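Polyketide synthase (Synechococcus sp., PDB 4GOX) probably transfers a sulfonate group from the cofactor PAPS to a polyketide intermediate, activating it for later steps of hydrocarbon (olefin) synthesis. Local coordinates at residues A[23-28]-A[122-127]; A[30-35]-A[187-192]; A[152-157]-A[209-214]. All coordinates share one frame; numbering follows the deposited sequence.

Contact 1: residues A[23-28]-A[122-127]; sequences PNPIAF and QRLLID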
loop_
_atom_site.group_PDB
_atom_site.type_symbol
_atom_site.label_atom_id
_atom_site.label_comp_id
_atom_site.label_asym_id
_atom_site.label_seq_id
_atom_site.Cartn_x
_atom_site.Cartn_y
_atom_site.Cartn_z
ATOM N N PRO A 23 -12.071 13.189 -10.831
ATOM C CA PRO A 23 -12.323 12.228 -11.917
ATOM C C PRO A 23 -11.058 11.527 -12.428
ATOM O O PRO A 23 -11.162 10.549 -13.173
ATOM C CB PRO A 23 -12.952 13.104 -13.000
ATOM C CG PRO A 23 -12.310 14.458 -12.803
ATOM C CD PRO A 23 -11.878 14.562 -11.357
ATOM N N ASN A 24 -9.870 12.050 -12.042
ATOM C CA ASN A 24 -8.556 11.570 -12.461
ATOM C C ASN A 24 -8.194 10.216 -11.869
ATOM O O ASN A 24 -8.400 9.997 -10.674
ATOM C CB ASN A 24 -7.474 12.597 -12.147
ATOM C CG ASN A 24 -7.622 13.877 -12.943
ATOM O OD1 ASN A 24 -7.525 13.882 -14.174
ATOM N ND2 ASN A 24 -7.877 14.986 -12.258
ATOM N N PRO A 25 -7.631 9.299 -12.689
ATOM C CA PRO A 25 -7.250 7.979 -12.157
ATOM C C PRO A 25 -6.181 8.028 -11.064
ATOM O O PRO A 25 -5.343 8.925 -11.020
ATOM C CB PRO A 25 -6.798 7.204 -13.398
ATOM C CG PRO A 25 -6.404 8.257 -14.387
ATOM C CD PRO A 25 -7.317 9.415 -14.132
ATOM N N ILE A 26 -6.283 7.082 -10.138
ATOM C CA ILE A 26 -5.383 6.890 -8.999
ATOM C C ILE A 26 -5.490 5.429 -8.661
ATOM O O ILE A 26 -6.544 4.817 -8.873
ATOM C CB ILE A 26 -5.729 7.799 -7.760
ATOM C CG1 ILE A 26 -4.601 7.723 -6.691
ATOM C CG2 ILE A 26 -7.138 7.486 -7.148
ATOM C CD1 ILE A 26 -4.675 8.632 -5.593
ATOM N N ALA A 27 -4.421 4.868 -8.117
ATOM C CA ALA A 27 -4.469 3.488 -7.698
ATOM C C ALA A 27 -3.880 3.355 -6.309
ATOM O O ALA A 27 -3.060 4.177 -5.899
ATOM C CB ALA A 27 -3.746 2.583 -8.697
ATOM N N PHE A 28 -4.328 2.327 -5.582
ATOM C CA PHE A 28 -3.823 2.035 -4.256
ATOM C C PHE A 28 -3.336 0.602 -4.202
ATOM O O PHE A 28 -3.970 -0.277 -4.793
ATOM C CB PHE A 28 -4.949 2.180 -3.203
ATOM C CG PHE A 28 -5.469 3.581 -3.026
ATOM C CD1 PHE A 28 -4.956 4.406 -2.033
ATOM C CD2 PHE A 28 -6.498 4.064 -3.828
ATOM C CE1 PHE A 28 -5.426 5.709 -1.876
ATOM C CE2 PHE A 28 -6.962 5.363 -3.676
ATOM C CZ PHE A 28 -6.423 6.183 -2.700
ATOM N N GLN A 122 1.597 12.735 -16.669
ATOM C CA GLN A 122 0.847 11.660 -17.319
ATOM C C GLN A 122 0.871 10.360 -16.480
ATOM O O GLN A 122 0.095 9.442 -16.757
ATOM C CB GLN A 122 1.443 11.359 -18.716
ATOM C CG GLN A 122 2.136 12.532 -19.431
ATOM C CD GLN A 122 1.257 13.349 -20.360
ATOM O OE1 GLN A 122 0.044 13.139 -20.486
ATOM N NE2 GLN A 122 1.864 14.311 -21.036
ATOM N N ARG A 123 1.796 10.259 -15.503
ATOM C CA ARG A 123 1.990 9.035 -14.721
ATOM C C ARG A 123 0.859 8.753 -13.756
ATOM O O ARG A 123 0.325 9.672 -13.139
ATOM C CB ARG A 123 3.345 9.033 -13.988
ATOM C CG ARG A 123 4.530 9.306 -14.907
ATOM C CD ARG A 123 5.846 9.077 -14.214
ATOM N NE ARG A 123 6.279 10.231 -13.432
ATOM C CZ ARG A 123 7.280 10.197 -12.561
ATOM N NH1 ARG A 123 7.951 9.065 -12.350
ATOM N NH2 ARG A 123 7.618 11.289 -11.887
ATOM N N LEU A 124 0.514 7.470 -13.609
ATOM C CA LEU A 124 -0.520 7.051 -12.681
ATOM C C LEU A 124 0.070 6.933 -11.288
ATOM O O LEU A 124 0.930 6.093 -11.041
ATOM C CB LEU A 124 -1.175 5.737 -13.141
ATOM C CG LEU A 124 -2.171 5.092 -12.154
ATOM C CD1 LEU A 124 -3.446 5.903 -12.051
ATOM C CD2 LEU A 124 -2.468 3.657 -12.541
ATOM N N LEU A 125 -0.433 7.763 -10.367
ATOM C CA LEU A 125 -0.023 7.794 -8.982
ATOM C C LEU A 125 -0.548 6.548 -8.265
ATOM O O LEU A 125 -1.711 6.170 -8.408
ATOM C CB LEU A 125 -0.521 9.084 -8.307
ATOM C CG LEU A 125 -0.318 9.210 -6.779
ATOM C CD1 LEU A 125 1.154 9.428 -6.439
ATOM C CD2 LEU A 125 -1.153 10.373 -6.211
ATOM N N ILE A 126 0.348 5.899 -7.534
ATOM C CA ILE A 126 0.060 4.706 -6.766
ATOM C C ILE A 126 0.331 5.045 -5.309
ATOM O O ILE A 126 1.469 5.375 -4.968
ATOM C CB ILE A 126 0.901 3.465 -7.198
ATOM C CG1 ILE A 126 1.053 3.261 -8.755
ATOM C CG2 ILE A 126 0.463 2.193 -6.438
ATOM C CD1 ILE A 126 -0.142 2.780 -9.575
ATOM N N ASP A 127 -0.703 4.923 -4.454
ATOM C CA ASP A 127 -0.564 5.130 -3.021
ATOM C C ASP A 127 -0.539 3.747 -2.377
ATOM O O ASP A 127 -1.578 3.094 -2.282
ATOM C CB ASP A 127 -1.720 5.994 -2.445
ATOM C CG ASP A 127 -1.650 6.267 -0.941
ATOM O OD1 ASP A 127 -2.399 7.134 -0.469
ATOM O OD2 ASP A 127 -0.856 5.576 -0.224
#
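Ala-27 joins Leu-125 and Asp-127 in a parallel strand pairing: its amide N donates to Leu-125 O at 3.0 Å, and its O accepts from Asp-127 N at 2.9 Å. The same Ala-27 carbonyl also meets the CA-H of Ile-126. On the face carrying Ala-27 and Ile-126, the small methyl CB of Ala-27 lies 3.7 Å from Ile-126 CD1. Leu-124 widens this patch because its CG stands opposite the backbone N (chi1 173°), bringing CD1 to 3.8 Å from Pro-25 CB while CD2 comes near Ala-27 CB. On the other face Ile-26 and Leu-125 run side by side in the same direction, with Ile-26 CD1 4.0 Å from Leu-125 CD2. Beyond them the Phe-28 ring is set obliquely to the Asp-127 side chain, their flat groups 36° apart, and Phe-28 CD1 rests 3.6 Å from Asp-127 CB. The buried carboxylate is served from outside the pair: Asp-127 OD1 is hydrogen-bonded by the hydroxyls of Tyr-113 and Tyr-132. Helix 109-119 covers this face, Tyr-113 touching Ile-26 and Phe-28, and Leu-116 touching Leu-125. From helix 220-231, Leu-231 packs on Ala-27, Leu-124 and Ile-126. Strand 26-30 lies between 124-129 and 149-155, giving the helix-flanked parallel sheet of the sulfotransferase fold, a member of the P-loop NTPase clan.

Contact 2: residues A[30-35]-A[187-192]; sequences LSSPRS and SIWRTS. With A3P (adenosine-3'-5'-diphosphate), chain B.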
loop_
_atom_site.group_PDB
_atom_site.type_symbol
_atom_site.label_atom_id
_atom_site.label_comp_id
_atom_site.label_asym_id
_atom_site.label_seq_id
_atom_site.Cartn_x
_atom_site.Cartn_y
_atom_site.Cartn_z
ATOM N N LEU A 30 -3.212 -2.004 -1.375
ATOM C CA LEU A 30 -3.739 -2.239 -0.065
ATOM C C LEU A 30 -3.416 -3.636 0.382
ATOM O O LEU A 30 -3.588 -4.606 -0.361
ATOM C CB LEU A 30 -5.266 -2.011 -0.043
ATOM C CG LEU A 30 -5.788 -0.639 -0.513
ATOM C CD1 LEU A 30 -7.286 -0.680 -0.619
ATOM C CD2 LEU A 30 -5.368 0.480 0.443
ATOM N N SER A 31 -2.976 -3.752 1.625
ATOM C CA SER A 31 -2.693 -5.052 2.218
ATOM C C SER A 31 -2.597 -4.919 3.712
ATOM O O SER A 31 -2.580 -3.816 4.269
ATOM C CB SER A 31 -1.364 -5.605 1.700
ATOM O OG SER A 31 -0.247 -4.894 2.206
ATOM N N SER A 32 -2.463 -6.066 4.348
ATOM C CA SER A 32 -2.112 -6.199 5.740
ATOM C C SER A 32 -0.580 -5.873 5.757
ATOM O O SER A 32 0.090 -6.051 4.719
ATOM C CB SER A 32 -2.335 -7.658 6.146
ATOM O OG SER A 32 -1.473 -8.118 7.169
ATOM N N PRO A 33 0.035 -5.468 6.889
ATOM C CA PRO A 33 1.505 -5.303 6.872
ATOM C C PRO A 33 2.203 -6.656 6.647
ATOM O O PRO A 33 1.577 -7.707 6.804
ATOM C CB PRO A 33 1.847 -4.743 8.269
ATOM C CG PRO A 33 0.646 -4.864 9.075
ATOM C CD PRO A 33 -0.547 -5.143 8.206
ATOM N N ARG A 34 3.492 -6.630 6.271
ATOM C CA ARG A 34 4.348 -7.826 6.085
ATOM C C ARG A 34 3.897 -8.760 4.959
ATOM O O ARG A 34 4.092 -9.975 5.037
ATOM C CB ARG A 34 4.524 -8.591 7.426
ATOM C CG ARG A 34 4.882 -7.719 8.661
ATOM C CD ARG A 34 5.925 -6.632 8.391
ATOM N NE ARG A 34 7.260 -7.165 8.121
ATOM C CZ ARG A 34 8.244 -6.480 7.546
ATOM N NH1 ARG A 34 9.434 -7.038 7.375
ATOM N NH2 ARG A 34 8.037 -5.240 7.111
ATOM N N SER A 35 3.312 -8.177 3.905
ATOM C CA SER A 35 2.701 -8.902 2.791
ATOM C C SER A 35 3.369 -8.717 1.431
ATOM O O SER A 35 2.825 -9.173 0.426
ATOM C CB SER A 35 1.216 -8.544 2.702
ATOM O OG SER A 35 0.534 -8.925 3.885
ATOM N N SER A 187 -5.234 -10.918 14.074
ATOM C CA SER A 187 -6.317 -9.938 14.035
ATOM C C SER A 187 -6.116 -8.894 12.955
ATOM O O SER A 187 -7.055 -8.629 12.204
ATOM C CB SER A 187 -6.494 -9.266 15.383
ATOM O OG SER A 187 -7.208 -10.182 16.191
ATOM N N ILE A 188 -4.900 -8.325 12.869
ATOM C CA ILE A 188 -4.545 -7.332 11.866
ATOM C C ILE A 188 -4.635 -7.912 10.450
ATOM O O ILE A 188 -5.236 -7.277 9.591
ATOM C CB ILE A 188 -3.175 -6.651 12.157
ATOM C CG1 ILE A 188 -3.270 -5.784 13.445
ATOM C CG2 ILE A 188 -2.760 -5.756 10.978
ATOM C CD1 ILE A 188 -1.915 -5.208 13.893
ATOM N N TRP A 189 -4.129 -9.142 10.226
ATOM C CA TRP A 189 -4.237 -9.777 8.909
ATOM C C TRP A 189 -5.713 -9.970 8.534
ATOM O O TRP A 189 -6.135 -9.686 7.404
ATOM C CB TRP A 189 -3.539 -11.157 8.927
ATOM C CG TRP A 189 -3.571 -11.836 7.590
ATOM C CD1 TRP A 189 -2.686 -11.681 6.567
ATOM C CD2 TRP A 189 -4.569 -12.744 7.127
ATOM N NE1 TRP A 189 -3.052 -12.474 5.502
ATOM C CE2 TRP A 189 -4.195 -13.151 5.824
ATOM C CE3 TRP A 189 -5.712 -13.327 7.721
ATOM C CZ2 TRP A 189 -4.976 -14.024 5.061
ATOM C CZ3 TRP A 189 -6.484 -14.191 6.963
ATOM C CH2 TRP A 189 -6.107 -14.541 5.658
ATOM N N ARG A 190 -6.494 -10.473 9.490
ATOM C CA ARG A 190 -7.895 -10.768 9.271
ATOM C C ARG A 190 -8.687 -9.475 9.031
ATOM O O ARG A 190 -9.410 -9.383 8.044
ATOM C CB ARG A 190 -8.448 -11.570 10.456
ATOM C CG ARG A 190 -9.894 -12.037 10.293
ATOM C CD ARG A 190 -10.391 -12.761 11.521
ATOM N NE ARG A 190 -10.425 -11.886 12.691
ATOM C CZ ARG A 190 -9.698 -12.072 13.783
ATOM N NH1 ARG A 190 -8.907 -13.132 13.888
ATOM N NH2 ARG A 190 -9.765 -11.210 14.784
ATOM N N THR A 191 -8.552 -8.492 9.932
ATOM C CA THR A 191 -9.253 -7.205 9.842
ATOM C C THR A 191 -8.999 -6.528 8.491
ATOM O O THR A 191 -9.956 -6.180 7.797
ATOM C CB THR A 191 -8.862 -6.308 11.025
ATOM O OG1 THR A 191 -9.163 -7.022 12.232
ATOM C CG2 THR A 191 -9.550 -4.939 10.987
ATOM N N SER A 192 -7.714 -6.372 8.124
ATOM C CA SER A 192 -7.312 -5.727 6.867
ATOM C C SER A 192 -7.875 -6.450 5.665
ATOM O O SER A 192 -8.483 -5.818 4.805
ATOM C CB SER A 192 -5.788 -5.674 6.730
ATOM O OG SER A 192 -5.300 -4.856 7.769
HETATM P P1 A3P B . 10.232 -10.370 6.154
HETATM O O1P A3P B . 9.786 -10.301 7.595
HETATM O O2P A3P B . 11.429 -9.480 5.893
HETATM O O3P A3P B . 10.276 -11.750 5.558
HETATM P P2 A3P B . 5.695 -5.301 3.613
HETATM O O4P A3P B . 4.254 -5.313 3.189
HETATM O O5P A3P B . 5.970 -4.976 5.049
HETATM O O6P A3P B . 6.580 -4.578 2.625
HETATM O "O5'" A3P B . 6.191 -6.821 3.485
HETATM C "C5'" A3P B . 7.443 -7.238 4.055
HETATM C "C4'" A3P B . 7.794 -8.622 3.520
HETATM O "O4'" A3P B . 7.932 -8.630 2.104
HETATM C "C3'" A3P B . 9.121 -9.170 4.006
HETATM O "O3'" A3P B . 9.011 -9.696 5.325
HETATM C "C2'" A3P B . 9.466 -10.208 2.961
HETATM O "O2'" A3P B . 8.969 -11.506 3.298
HETATM C "C1'" A3P B . 8.764 -9.722 1.703
HETATM N N9 A3P B . 9.820 -9.252 0.777
HETATM C C8 A3P B . 10.546 -8.106 0.923
HETATM N N7 A3P B . 11.462 -7.988 -0.064
HETATM C C5 A3P B . 11.329 -9.073 -0.849
HETATM C C6 A3P B . 12.019 -9.589 -2.047
HETATM N N6 A3P B . 13.003 -8.854 -2.596
HETATM N N1 A3P B . 11.597 -10.764 -2.578
HETATM C C2 A3P B . 10.579 -11.479 -2.035
HETATM N N3 A3P B . 9.930 -11.088 -0.914
HETATM C C4 A3P B . 10.250 -9.914 -0.294
HETATM O O HOH W 1 -4.001 -2.768 6.841
#
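Pro-33 and Ile-188 make the apolar side-chain contact here, crossing at about a right angle with Pro-33 CD 3.6 Å from Ile-188 CG2. Beside them Ser-32 lies against the helix, its OG 3.7 Å from Trp-189 CA and its CA 3.8 Å from the side-chain CB of Ser-192. Ser-32 OG is turned back to its own loop, donating to Pro-33 O in the carbonyl plane. The Trp-189 indole lies obliquely to this hydroxyl and sends its NE1 to Arg-156 O instead. The segment 30-35 leads from strand 26-30 towards helix 37-45 and forms the start of the phosphate-binding loop characteristic of sulfotransferases, with helix 181-202 packed behind it. On its nucleotide side, Ser-35 N donates to O4P of the 5'-phosphate at 3.1 Å, while the bonds from Arg-34 N to O5P and from Arg-34 NH1 to O1P of the 3'-phosphate are weak. Bends at chi2 (-42°) and chi3 (-69°) fold the Arg-34 chain, laying one guanidinium face against C5' and bringing NH2 to 2.9 Å from O5P. A leucine in place of Arg-34 would probably leave both phosphates without this nearby cation and Asp-261 without its salt-bridge mate. Packing is looser near Ser-31, where a water fills in, 3.1 Å from Ser-31 O and 2.6 Å from Ser-192 OG. Arg-190 points away from the loop on the partly exposed side of helix 181-202.

Contact 3: residues A[152-157]-A[209-214]; sequences IHLVRH and LQVIYE. With A3P (adenosine-3'-5'-diphosphate), chain B.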
loop_
_atom_site.group_PDB
_atom_site.type_symbol
_atom_site.label_atom_id
_atom_site.label_comp_id
_atom_site.label_asym_id
_atom_site.label_seq_id
_atom_site.Cartn_x
_atom_site.Cartn_y
_atom_site.Cartn_z
ATOM N N ILE A 152 -5.490 -2.404 -5.748
ATOM C CA ILE A 152 -4.705 -3.637 -5.838
ATOM C C ILE A 152 -4.686 -4.211 -4.409
ATOM O O ILE A 152 -4.120 -3.599 -3.508
ATOM C CB ILE A 152 -3.274 -3.367 -6.360
ATOM C CG1 ILE A 152 -3.307 -2.817 -7.804
ATOM C CG2 ILE A 152 -2.424 -4.666 -6.278
ATOM C CD1 ILE A 152 -1.985 -2.178 -8.236
ATOM N N HIS A 153 -5.379 -5.332 -4.194
ATOM C CA HIS A 153 -5.432 -5.989 -2.898
ATOM C C HIS A 153 -4.348 -7.074 -2.892
ATOM O O HIS A 153 -4.528 -8.140 -3.478
ATOM C CB HIS A 153 -6.829 -6.602 -2.670
ATOM C CG HIS A 153 -7.016 -7.336 -1.366
ATOM N ND1 HIS A 153 -8.198 -8.010 -1.085
ATOM C CD2 HIS A 153 -6.210 -7.403 -0.278
ATOM C CE1 HIS A 153 -8.041 -8.507 0.130
ATOM N NE2 HIS A 153 -6.854 -8.174 0.647
ATOM N N LEU A 154 -3.225 -6.792 -2.240
ATOM C CA LEU A 154 -2.116 -7.740 -2.165
ATOM C C LEU A 154 -2.318 -8.611 -0.941
ATOM O O LEU A 154 -2.539 -8.093 0.152
ATOM C CB LEU A 154 -0.759 -6.992 -2.165
ATOM C CG LEU A 154 0.505 -7.807 -1.912
ATOM C CD1 LEU A 154 0.743 -8.844 -3.003
ATOM C CD2 LEU A 154 1.677 -6.897 -1.817
ATOM N N VAL A 155 -2.330 -9.937 -1.139
ATOM C CA VAL A 155 -2.595 -10.897 -0.060
ATOM C C VAL A 155 -1.434 -11.839 0.120
ATOM O O VAL A 155 -0.879 -12.334 -0.872
ATOM C CB VAL A 155 -3.921 -11.701 -0.248
ATOM C CG1 VAL A 155 -4.306 -12.438 1.036
ATOM C CG2 VAL A 155 -5.074 -10.796 -0.691
ATOM N N ARG A 156 -1.102 -12.129 1.397
ATOM C CA ARG A 156 -0.062 -13.095 1.787
ATOM C C ARG A 156 -0.660 -14.078 2.780
ATOM O O ARG A 156 -1.646 -13.760 3.451
ATOM C CB ARG A 156 1.198 -12.410 2.343
ATOM C CG ARG A 156 2.391 -13.378 2.511
ATOM C CD ARG A 156 3.619 -12.643 2.995
ATOM N NE ARG A 156 4.791 -13.512 3.036
ATOM C CZ ARG A 156 5.962 -13.155 3.552
ATOM N NH1 ARG A 156 6.112 -11.963 4.112
ATOM N NH2 ARG A 156 6.983 -13.996 3.534
ATOM N N HIS A 157 -0.094 -15.284 2.836
ATOM C CA HIS A 157 -0.513 -16.381 3.707
ATOM C C HIS A 157 -0.581 -15.892 5.158
ATOM O O HIS A 157 0.359 -15.200 5.566
ATOM C CB HIS A 157 0.473 -17.551 3.577
ATOM C CG HIS A 157 -0.067 -18.838 4.117
ATOM N ND1 HIS A 157 -0.185 -19.057 5.478
ATOM C CD2 HIS A 157 -0.537 -19.919 3.457
ATOM C CE1 HIS A 157 -0.714 -20.264 5.603
ATOM N NE2 HIS A 157 -0.938 -20.823 4.414
ATOM N N LEU A 209 -8.476 -5.635 -7.889
ATOM C CA LEU A 209 -7.694 -6.800 -8.279
ATOM C C LEU A 209 -6.961 -7.421 -7.085
ATOM O O LEU A 209 -6.157 -6.747 -6.441
ATOM C CB LEU A 209 -6.659 -6.398 -9.355
ATOM C CG LEU A 209 -5.728 -7.505 -9.892
ATOM C CD1 LEU A 209 -6.424 -8.350 -10.954
ATOM C CD2 LEU A 209 -4.482 -6.905 -10.487
ATOM N N GLN A 210 -7.202 -8.708 -6.830
ATOM C CA GLN A 210 -6.461 -9.467 -5.821
ATOM C C GLN A 210 -5.144 -9.938 -6.414
ATOM O O GLN A 210 -5.107 -10.436 -7.530
ATOM C CB GLN A 210 -7.236 -10.713 -5.373
ATOM C CG GLN A 210 -8.305 -10.354 -4.377
ATOM C CD GLN A 210 -9.068 -11.542 -3.869
ATOM O OE1 GLN A 210 -8.628 -12.691 -3.971
ATOM N NE2 GLN A 210 -10.187 -11.267 -3.227
ATOM N N VAL A 211 -4.074 -9.806 -5.661
ATOM C CA VAL A 211 -2.747 -10.267 -6.059
ATOM C C VAL A 211 -2.239 -11.132 -4.914
ATOM O O VAL A 211 -2.166 -10.676 -3.770
ATOM C CB VAL A 211 -1.762 -9.086 -6.349
ATOM C CG1 VAL A 211 -0.363 -9.613 -6.635
ATOM C CG2 VAL A 211 -2.247 -8.238 -7.522
ATOM N N ILE A 212 -1.894 -12.366 -5.218
ATOM C CA ILE A 212 -1.360 -13.300 -4.236
ATOM C C ILE A 212 0.157 -13.157 -4.217
ATOM O O ILE A 212 0.819 -13.474 -5.206
ATOM C CB ILE A 212 -1.823 -14.746 -4.551
ATOM C CG1 ILE A 212 -3.378 -14.825 -4.655
ATOM C CG2 ILE A 212 -1.260 -15.733 -3.539
ATOM C CD1 ILE A 212 -4.202 -14.372 -3.347
ATOM N N TYR A 213 0.700 -12.692 -3.075
ATOM C CA TYR A 213 2.139 -12.514 -2.859
ATOM C C TYR A 213 2.939 -13.742 -3.313
ATOM O O TYR A 213 3.966 -13.572 -3.982
ATOM C CB TYR A 213 2.431 -12.204 -1.387
ATOM C CG TYR A 213 3.891 -12.349 -1.035
ATOM C CD1 TYR A 213 4.792 -11.312 -1.270
ATOM C CD2 TYR A 213 4.380 -13.531 -0.488
ATOM C CE1 TYR A 213 6.144 -11.446 -0.956
ATOM C CE2 TYR A 213 5.727 -13.679 -0.178
ATOM C CZ TYR A 213 6.604 -12.631 -0.407
ATOM O OH TYR A 213 7.929 -12.785 -0.097
ATOM N N GLU A 214 2.465 -14.968 -2.958
ATOM C CA GLU A 214 3.106 -16.248 -3.314
ATOM C C GLU A 214 3.190 -16.387 -4.826
ATOM O O GLU A 214 4.224 -16.807 -5.310
ATOM C CB GLU A 214 2.372 -17.469 -2.688
ATOM C CG GLU A 214 2.452 -17.559 -1.165
ATOM C CD GLU A 214 1.685 -16.533 -0.337
ATOM O OE1 GLU A 214 0.848 -15.793 -0.901
ATOM O OE2 GLU A 214 1.935 -16.458 0.887
HETATM P P1 A3P B . 10.232 -10.370 6.154
HETATM O O1P A3P B . 9.786 -10.301 7.595
HETATM O O2P A3P B . 11.429 -9.480 5.893
HETATM O O3P A3P B . 10.276 -11.750 5.558
HETATM P P2 A3P B . 5.695 -5.301 3.613
HETATM O O4P A3P B . 4.254 -5.313 3.189
HETATM O O5P A3P B . 5.970 -4.976 5.049
HETATM O O6P A3P B . 6.580 -4.578 2.625
HETATM O "O5'" A3P B . 6.191 -6.821 3.485
HETATM C "C5'" A3P B . 7.443 -7.238 4.055
HETATM C "C4'" A3P B . 7.794 -8.622 3.520
HETATM O "O4'" A3P B . 7.932 -8.630 2.104
HETATM C "C3'" A3P B . 9.121 -9.170 4.006
HETATM O "O3'" A3P B . 9.011 -9.696 5.325
HETATM C "C2'" A3P B . 9.466 -10.208 2.961
HETATM O "O2'" A3P B . 8.969 -11.506 3.298
HETATM C "C1'" A3P B . 8.764 -9.722 1.703
HETATM N N9 A3P B . 9.820 -9.252 0.777
HETATM C C8 A3P B . 10.546 -8.106 0.923
HETATM N N7 A3P B . 11.462 -7.988 -0.064
HETATM C C5 A3P B . 11.329 -9.073 -0.849
HETATM C C6 A3P B . 12.019 -9.589 -2.047
HETATM N N6 A3P B . 13.003 -8.854 -2.596
HETATM N N1 A3P B . 11.597 -10.764 -2.578
HETATM C C2 A3P B . 10.579 -11.479 -2.035
HETATM N N3 A3P B . 9.930 -11.088 -0.914
HETATM C C4 A3P B . 10.250 -9.914 -0.294
HETATM O O HOH W 2 4.379 -16.282 2.115
#
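Arg-156 and Tyr-213 lie alongside each other, pointing the same way into the nucleotide pocket. The arginine is extended from CG to NE, with CG opposite the backbone N (chi1 -169°), so that its chain runs over one face of the tyrosine ring; CD makes a CH-pi contact 4.1 Å from the Tyr-213 centroid. The guanidinium is turned 43° from the ring plane and continues to the ribose, where NH1 and NH2 both make weak hydrogen bonds to O2'. Leu-274 O holds Arg-156 NH2 and Arg-34 O holds NH1, fixing the group's rotation. At the end of its ring, Tyr-213 OH donates to adenine N3 at 2.7 Å, with N3 near the ring plane. Glu-214 folds back through a bent chi2 (70°), and its OE2 accepts from His-157 N at 3.0 Å on the syn side. A water accepts from Arg-156 NE at 2.9 Å and donates to Glu-214 OE2 at 2.7 Å, linking these opposite charges indirectly; OE1 of Glu-214 is bound by Tyr-300 OH. His-157 stands at an N-cap, its ND1 capping Tyr-159 N, and its ring stacks on Trp-278. Upstream, parallel pairing carries the strands: His-153 and Val-155 each accept and donate backbone bonds, as in Val-155 N to Val-211 O at 2.7 Å. Strand 208-212 forms one edge of the sheet. It joins strand 149-155 by a beta-alpha-beta crossover through helices 158-167 and 181-202; helix 220-231 covers Ile-152, Leu-209 and Val-211, helix 37-45 meets Ile-152 and Leu-154, and helix 181-202 packs on His-153, Val-155 and Gln-210.

In the fold
All three contacts are largely buried, but their chemistry changes across the fold. Contacts 1 and 3 are both parallel strand pairings in one sheet, about 19 Å apart between centres and joined where Phe-28 O meets Ile-152 N. Contact 1 is chiefly apolar and lies away from the nucleotide, whereas contact 3 ends in charged and aromatic side chains that reach the ribose and adenine. Contact 2 pairs a loop with a helix instead, burying less surface and serving the phosphates. Its centre is about 11 Å from that of contact 3, and Leu-30 N probably hydrogen-bonds to Ile-152 O between them. Both contacts touch the bound adenosine-3'-5'-diphosphate.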